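Local atomic coordinates of diketoreductase (Acinetobacter baylyi, PDB entry 4E12), a protein that reduces dicarbonyl compounds with NADH and probably also acts as an NAD(+)-dependent (3S)-3-hydroxyacyl-CoA dehydrogenase. Residues T2-V14 with T23-I35. Residues are numbered along the deposited sequence; the frame is centred on the assembly and turned at random.
Sequences TGITNVTVLGTGV and TAFHGFAVTAYDI. With SO4 (sulfate ion), chain H.
Thr12 and Asp34 meet just past the C-terminal ends of strands 6-10 and 29-33, where Thr12 OG1 donates a very short hydrogen bond of 2.5 Å to Asp34 OD2. Thr12 OG1 stands between its own backbone N and carbonyl carbon (chi1 58°), which turns it to the carboxylate while CG2 reaches Ala32 CB at 4.0 Å. A weak bond from Thr12 N and a water donating at 2.7 Å to Asp34 OD2 also engage that oxygen; Asp34 OD1 accepts Ile35 N through its anti lone pair, so both oxygens are tethered. Behind this pair, six backbone hydrogen bonds join the parallel strands, the first from Ala29 N to Thr5 O and the last from Gly11 N to Tyr33 O (2.8 Å). On the face bearing Val7, Val7 CG2 meets Thr23 CG2 tip to tip at 4.0 Å, joining strand to helix 14-25. Ile4 O lies at the Phe28 ring edge, 3.3 Å from CE2, and the Phe28 and Phe173 rings pack edge-to-face. Beyond Thr12, Val14 N and Leu15 N bind a sulfate, with Val14 N 2.9 Å from O4. Thr12, Val14 and Asp34 are NAD(+)-binding residues, although this chain lacks the cofactor; the right-handed beta-alpha-beta crossover with its glycine-rich turn is the hallmark of a Rossmann dinucleotide-binding fold.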
ATOM      1  N   THR A   2     -24.191  24.622  24.612  1.00200.57           N
ATOM      2  CA  THR A   2     -23.530  23.490  23.975  1.00148.62           C
ATOM      3  C   THR A   2     -22.722  23.942  22.763  1.00108.15           C
ATOM      4  O   THR A   2     -22.777  25.109  22.364  1.00107.23           O
ATOM      5  CB  THR A   2     -24.545  22.414  23.537  1.00200.51           C
ATOM      6  OG1 THR A   2     -23.850  21.307  22.949  1.00151.10           O
ATOM      7  CG2 THR A   2     -25.530  22.986  22.527  1.00158.61           C
ATOM      8  N   GLY A   3     -21.965  23.013  22.188  1.00 93.17           N
ATOM      9  CA  GLY A   3     -21.159  23.330  21.024  1.00 67.91           C
ATOM     10  C   GLY A   3     -21.931  23.334  19.720  1.00 57.76           C
ATOM     11  O   GLY A   3     -22.816  24.168  19.510  1.00 61.72           O
ATOM     12  N   ILE A   4     -21.608  22.392  18.840  1.00 50.12           N
ATOM     13  CA  ILE A   4     -22.224  22.350  17.526  1.00 47.79           C
ATOM     14  C   ILE A   4     -23.589  21.696  17.586  1.00 40.82           C
ATOM     15  O   ILE A   4     -23.749  20.595  18.116  1.00 48.16           O
ATOM     16  CB  ILE A   4     -21.332  21.605  16.516  1.00 40.62           C
ATOM     17  CG1 ILE A   4     -19.970  22.285  16.452  1.00 42.07           C
ATOM     18  CG2 ILE A   4     -22.002  21.581  15.150  1.00 40.36           C
ATOM     19  CD1 ILE A   4     -18.957  21.550  15.636  1.00 40.88           C
ATOM     20  N   THR A   5     -24.584  22.381  17.036  1.00 40.69           N
ATOM     21  CA  THR A   5     -25.932  21.840  16.958  1.00 38.94           C
ATOM     22  C   THR A   5     -26.506  22.017  15.558  1.00 34.73           C
ATOM     23  O   THR A   5     -27.101  21.092  14.997  1.00 40.02           O
ATOM     24  CB  THR A   5     -26.892  22.534  17.964  1.00 39.12           C
ATOM     25  OG1 THR A   5     -26.497  22.228  19.309  1.00 48.16           O
ATOM     26  CG2 THR A   5     -28.316  22.066  17.734  1.00 41.15           C
ATOM     27  N   ASN A   6     -26.332  23.207  14.995  1.00 37.40           N
ATOM     28  CA  ASN A   6     -26.881  23.494  13.674  1.00 34.79           C
ATOM     29  C   ASN A   6     -25.784  23.361  12.645  1.00 35.37           C
ATOM     30  O   ASN A   6     -24.762  24.049  12.703  1.00 32.29           O
ATOM     31  CB  ASN A   6     -27.440  24.918  13.607  1.00 42.83           C
ATOM     32  CG  ASN A   6     -28.561  25.157  14.606  1.00 41.36           C
ATOM     33  OD1 ASN A   6     -29.276  24.229  14.997  1.00 47.73           O
ATOM     34  ND2 ASN A   6     -28.717  26.410  15.029  1.00 39.11           N
ATOM     35  N   VAL A   7     -26.008  22.494  11.677  1.00 31.66           N
ATOM     36  CA  VAL A   7     -24.998  22.263  10.683  1.00 31.03           C
ATOM     37  C   VAL A   7     -25.600  22.538   9.336  1.00 29.24           C
ATOM     38  O   VAL A   7     -26.677  22.025   9.024  1.00 34.53           O
ATOM     39  CB  VAL A   7     -24.474  20.809  10.751  1.00 28.43           C
ATOM     40  CG1 VAL A   7     -23.421  20.591   9.668  1.00 31.86           C
ATOM     41  CG2 VAL A   7     -23.883  20.543  12.130  1.00 32.00           C
ATOM     42  N   THR A   8     -24.919  23.374   8.558  1.00 31.02           N
ATOM     43  CA  THR A   8     -25.299  23.610   7.176  1.00 29.23           C
ATOM     44  C   THR A   8     -24.244  23.023   6.258  1.00 30.31           C
ATOM     45  O   THR A   8     -23.036  23.207   6.448  1.00 30.93           O
ATOM     46  CB  THR A   8     -25.500  25.118   6.847  1.00 31.98           C
ATOM     47  OG1 THR A   8     -26.530  25.649   7.697  1.00 32.98           O
ATOM     48  CG2 THR A   8     -25.919  25.304   5.393  1.00 28.06           C
ATOM     49  N   VAL A   9     -24.722  22.296   5.268  1.00 30.54           N
ATOM     50  CA  VAL A   9     -23.852  21.699   4.277  1.00 32.27           C
ATOM     51  C   VAL A   9     -24.100  22.424   2.961  1.00 29.08           C
ATOM     52  O   VAL A   9     -25.253  22.552   2.547  1.00 33.14           O
ATOM     53  CB  VAL A   9     -24.156  20.197   4.130  1.00 28.80           C
ATOM     54  CG1 VAL A   9     -23.285  19.614   3.036  1.00 28.61           C
ATOM     55  CG2 VAL A   9     -23.872  19.471   5.445  1.00 28.59           C
ATOM     56  N   LEU A  10     -23.032  22.918   2.336  1.00 30.57           N
ATOM     57  CA  LEU A  10     -23.131  23.661   1.083  1.00 31.70           C
ATOM     58  C   LEU A  10     -22.853  22.713  -0.065  1.00 30.87           C
ATOM     59  O   LEU A  10     -21.732  22.214  -0.223  1.00 29.50           O
ATOM     60  CB  LEU A  10     -22.110  24.792   1.045  1.00 30.68           C
ATOM     61  CG  LEU A  10     -22.049  25.708   2.260  1.00 30.93           C
ATOM     62  CD1 LEU A  10     -21.048  26.800   1.935  1.00 31.64           C
ATOM     63  CD2 LEU A  10     -23.425  26.292   2.572  1.00 30.80           C
ATOM     64  N   GLY A  11     -23.873  22.448  -0.865  1.00 31.36           N
ATOM     65  CA  GLY A  11     -23.714  21.473  -1.915  1.00 32.01           C
ATOM     66  C   GLY A  11     -24.390  20.160  -1.574  1.00 36.22           C
ATOM     67  O   GLY A  11     -24.287  19.660  -0.450  1.00 30.81           O
ATOM     68  N   THR A  12     -25.084  19.592  -2.544  1.00 34.37           N
ATOM     69  CA  THR A  12     -25.894  18.419  -2.287  1.00 34.27           C
ATOM     70  C   THR A  12     -25.597  17.320  -3.278  1.00 36.80           C
ATOM     71  O   THR A  12     -26.468  16.499  -3.580  1.00 34.84           O
ATOM     72  CB  THR A  12     -27.387  18.758  -2.330  1.00 35.61           C
ATOM     73  OG1 THR A  12     -27.729  19.309  -3.615  1.00 35.78           O
ATOM     74  CG2 THR A  12     -27.715  19.759  -1.233  1.00 32.16           C
ATOM     75  N   GLY A  13     -24.368  17.326  -3.788  1.00 35.51           N
ATOM     76  CA  GLY A  13     -23.921  16.278  -4.688  1.00 37.01           C
ATOM     77  C   GLY A  13     -23.656  14.968  -3.982  1.00 36.31           C
ATOM     78  O   GLY A  13     -24.144  14.749  -2.871  1.00 34.38           O
ATOM     79  N   VAL A  14     -22.891  14.089  -4.622  1.00 34.61           N
ATOM     80  CA  VAL A  14     -22.551  12.795  -4.035  1.00 32.19           C
ATOM     81  C   VAL A  14     -21.966  12.942  -2.623  1.00 33.39           C
ATOM     82  O   VAL A  14     -22.430  12.285  -1.686  1.00 32.43           O
ATOM     83  CB  VAL A  14     -21.558  12.024  -4.943  1.00 34.95           C
ATOM     84  CG1 VAL A  14     -21.079  10.760  -4.255  1.00 34.15           C
ATOM     85  CG2 VAL A  14     -22.226  11.677  -6.275  1.00 36.40           C
ATOM     86  N   THR A  23     -24.759  13.397   9.092  1.00 33.90           N
ATOM     87  CA  THR A  23     -24.846  14.374  10.170  1.00 32.14           C
ATOM     88  C   THR A  23     -26.267  14.428  10.741  1.00 33.33           C
ATOM     89  O   THR A  23     -26.455  14.458  11.961  1.00 39.67           O
ATOM     90  CB  THR A  23     -24.343  15.758   9.695  1.00 30.98           C
ATOM     91  OG1 THR A  23     -22.943  15.676   9.403  1.00 27.33           O
ATOM     92  CG2 THR A  23     -24.547  16.810  10.766  1.00 30.39           C
ATOM     93  N   ALA A  24     -27.255  14.415   9.856  1.00 31.42           N
ATOM     94  CA  ALA A  24     -28.655  14.341  10.256  1.00 33.16           C
ATOM     95  C   ALA A  24     -28.944  13.039  11.016  1.00 32.85           C
ATOM     96  O   ALA A  24     -29.541  13.070  12.098  1.00 32.03           O
ATOM     97  CB  ALA A  24     -29.562  14.477   9.040  1.00 30.56           C
ATOM     98  N   PHE A  25     -28.486  11.909  10.477  1.00 34.47           N
ATOM     99  CA  PHE A  25     -28.721  10.596  11.107  1.00 31.40           C
ATOM    100  C   PHE A  25     -28.229  10.553  12.564  1.00 36.95           C
ATOM    101  O   PHE A  25     -28.767   9.810  13.393  1.00 36.91           O
ATOM    102  CB  PHE A  25     -28.040   9.488  10.290  1.00 34.98           C
ATOM    103  CG  PHE A  25     -28.206   8.108  10.870  1.00 40.31           C
ATOM    104  CD1 PHE A  25     -29.476   7.559  11.063  1.00 38.99           C
ATOM    105  CD2 PHE A  25     -27.091   7.355  11.223  1.00 37.31           C
ATOM    106  CE1 PHE A  25     -29.621   6.270  11.602  1.00 39.38           C
ATOM    107  CE2 PHE A  25     -27.228   6.081  11.755  1.00 38.60           C
ATOM    108  CZ  PHE A  25     -28.487   5.539  11.946  1.00 32.11           C
ATOM    109  N   HIS A  26     -27.214  11.346  12.874  1.00 30.14           N
ATOM    110  CA  HIS A  26     -26.635  11.363  14.215  1.00 30.52           C
ATOM    111  C   HIS A  26     -27.145  12.468  15.124  1.00 35.51           C
ATOM    112  O   HIS A  26     -26.502  12.774  16.132  1.00 33.96           O
ATOM    113  CB  HIS A  26     -25.118  11.396  14.176  1.00 29.59           C
ATOM    114  CG  HIS A  26     -24.490  10.076  13.872  1.00 31.37           C
ATOM    115  ND1 HIS A  26     -24.301   9.617  12.588  1.00 39.85           N
ATOM    116  CD2 HIS A  26     -24.008   9.111  14.694  1.00 32.50           C
ATOM    117  CE1 HIS A  26     -23.732   8.425  12.630  1.00 34.30           C
ATOM    118  NE2 HIS A  26     -23.544   8.097  13.896  1.00 37.65           N
ATOM    119  N   GLY A  27     -28.275  13.078  14.773  1.00 37.42           N
ATOM    120  CA  GLY A  27     -28.970  13.913  15.737  1.00 36.14           C
ATOM    121  C   GLY A  27     -28.832  15.404  15.570  1.00 41.30           C
ATOM    122  O   GLY A  27     -29.510  16.161  16.262  1.00 41.35           O
ATOM    123  N   PHE A  28     -27.966  15.850  14.672  1.00 37.11           N
ATOM    124  CA  PHE A  28     -27.771  17.285  14.469  1.00 35.45           C
ATOM    125  C   PHE A  28     -28.892  17.868  13.634  1.00 34.18           C
ATOM    126  O   PHE A  28     -29.599  17.134  12.937  1.00 33.84           O
ATOM    127  CB  PHE A  28     -26.406  17.567  13.828  1.00 34.36           C
ATOM    128  CG  PHE A  28     -25.240  17.219  14.715  1.00 36.03           C
ATOM    129  CD1 PHE A  28     -24.828  15.903  14.860  1.00 39.13           C
ATOM    130  CD2 PHE A  28     -24.556  18.212  15.407  1.00 36.32           C
ATOM    131  CE1 PHE A  28     -23.752  15.578  15.684  1.00 35.34           C
ATOM    132  CE2 PHE A  28     -23.476  17.893  16.234  1.00 33.87           C
ATOM    133  CZ  PHE A  28     -23.077  16.572  16.369  1.00 37.08           C
ATOM    134  N   ALA A  29     -29.069  19.183  13.731  1.00 34.45           N
ATOM    135  CA  ALA A  29     -30.047  19.904  12.925  1.00 33.94           C
ATOM    136  C   ALA A  29     -29.379  20.367  11.650  1.00 31.91           C
ATOM    137  O   ALA A  29     -28.560  21.292  11.667  1.00 36.37           O
ATOM    138  CB  ALA A  29     -30.586  21.103  13.695  1.00 38.12           C
ATOM    139  N   VAL A  30     -29.744  19.731  10.551  1.00 30.46           N
ATOM    140  CA  VAL A  30     -29.050  19.902   9.285  1.00 33.12           C
ATOM    141  C   VAL A  30     -29.870  20.720   8.314  1.00 32.63           C
ATOM    142  O   VAL A  30     -31.070  20.480   8.128  1.00 33.41           O
ATOM    143  CB  VAL A  30     -28.717  18.533   8.665  1.00 29.57           C
ATOM    144  CG1 VAL A  30     -28.151  18.666   7.258  1.00 29.28           C
ATOM    145  CG2 VAL A  30     -27.721  17.799   9.550  1.00 28.24           C
ATOM    146  N   THR A  31     -29.203  21.689   7.701  1.00 35.40           N
ATOM    147  CA  THR A  31     -29.754  22.393   6.552  1.00 34.81           C
ATOM    148  C   THR A  31     -28.887  22.053   5.340  1.00 30.01           C
ATOM    149  O   THR A  31     -27.662  22.199   5.387  1.00 34.91           O
ATOM    150  CB  THR A  31     -29.712  23.916   6.757  1.00 33.80           C
ATOM    151  OG1 THR A  31     -30.470  24.263   7.921  1.00 32.69           O
ATOM    152  CG2 THR A  31     -30.294  24.632   5.548  1.00 32.62           C
ATOM    153  N   ALA A  32     -29.512  21.581   4.267  1.00 31.61           N
ATOM    154  CA  ALA A  32     -28.794  21.313   3.026  1.00 30.42           C
ATOM    155  C   ALA A  32     -29.011  22.479   2.080  1.00 31.76           C
ATOM    156  O   ALA A  32     -30.153  22.823   1.764  1.00 33.63           O
ATOM    157  CB  ALA A  32     -29.323  20.025   2.393  1.00 29.68           C
ATOM    158  N   TYR A  33     -27.919  23.081   1.618  1.00 30.04           N
ATOM    159  CA  TYR A  33     -28.008  24.241   0.754  1.00 32.67           C
ATOM    160  C   TYR A  33     -27.583  23.912  -0.677  1.00 29.51           C
ATOM    161  O   TYR A  33     -26.618  23.174  -0.915  1.00 28.83           O
ATOM    162  CB  TYR A  33     -27.177  25.408   1.296  1.00 31.78           C
ATOM    163  CG  TYR A  33     -26.992  26.457   0.235  1.00 33.61           C
ATOM    164  CD1 TYR A  33     -27.966  27.426   0.012  1.00 37.01           C
ATOM    165  CD2 TYR A  33     -25.845  26.478  -0.559  1.00 35.67           C
ATOM    166  CE1 TYR A  33     -27.805  28.389  -0.976  1.00 36.06           C
ATOM    167  CE2 TYR A  33     -25.675  27.431  -1.548  1.00 34.48           C
ATOM    168  CZ  TYR A  33     -26.655  28.382  -1.750  1.00 39.10           C
ATOM    169  OH  TYR A  33     -26.483  29.327  -2.726  1.00 37.28           O
ATOM    170  N   ASP A  34     -28.320  24.448  -1.635  1.00 31.44           N
ATOM    171  CA  ASP A  34     -27.904  24.332  -3.022  1.00 28.99           C
ATOM    172  C   ASP A  34     -28.561  25.464  -3.807  1.00 33.40           C
ATOM    173  O   ASP A  34     -29.333  26.247  -3.239  1.00 32.17           O
ATOM    174  CB  ASP A  34     -28.215  22.954  -3.585  1.00 36.28           C
ATOM    175  CG  ASP A  34     -27.221  22.529  -4.663  1.00 37.31           C
ATOM    176  OD1 ASP A  34     -26.723  23.389  -5.412  1.00 36.53           O
ATOM    177  OD2 ASP A  34     -26.908  21.331  -4.747  1.00 37.87           O
ATOM    178  N   ILE A  35     -28.270  25.557  -5.098  1.00 32.39           N
ATOM    179  CA  ILE A  35     -28.476  26.826  -5.798  1.00 37.54           C
ATOM    180  C   ILE A  35     -29.910  27.131  -6.199  1.00 36.13           C
ATOM    181  O   ILE A  35     -30.285  28.298  -6.289  1.00 35.87           O
ATOM    182  CB  ILE A  35     -27.527  26.981  -7.004  1.00 40.10           C
ATOM    183  CG1 ILE A  35     -27.808  25.907  -8.057  1.00 40.32           C
ATOM    184  CG2 ILE A  35     -26.087  26.897  -6.532  1.00 42.01           C
ATOM    185  CD1 ILE A  35     -26.891  25.993  -9.275  1.00 40.34           C
TER
HETATM  186  S   SO4 H 407     -20.148  15.908  -6.050  1.00 56.94           S
HETATM  187  O1  SO4 H 407     -18.820  15.439  -6.489  1.00 79.37           O
HETATM  188  O2  SO4 H 407     -20.286  15.676  -4.599  1.00 52.97           O
HETATM  189  O3  SO4 H 407     -20.288  17.345  -6.342  1.00 50.58           O
HETATM  190  O4  SO4 H 407     -21.193  15.160  -6.778  1.00 42.91           O
HETATM  191  O   HOH W   1     -24.736  20.110  -5.871  1.00 45.50           O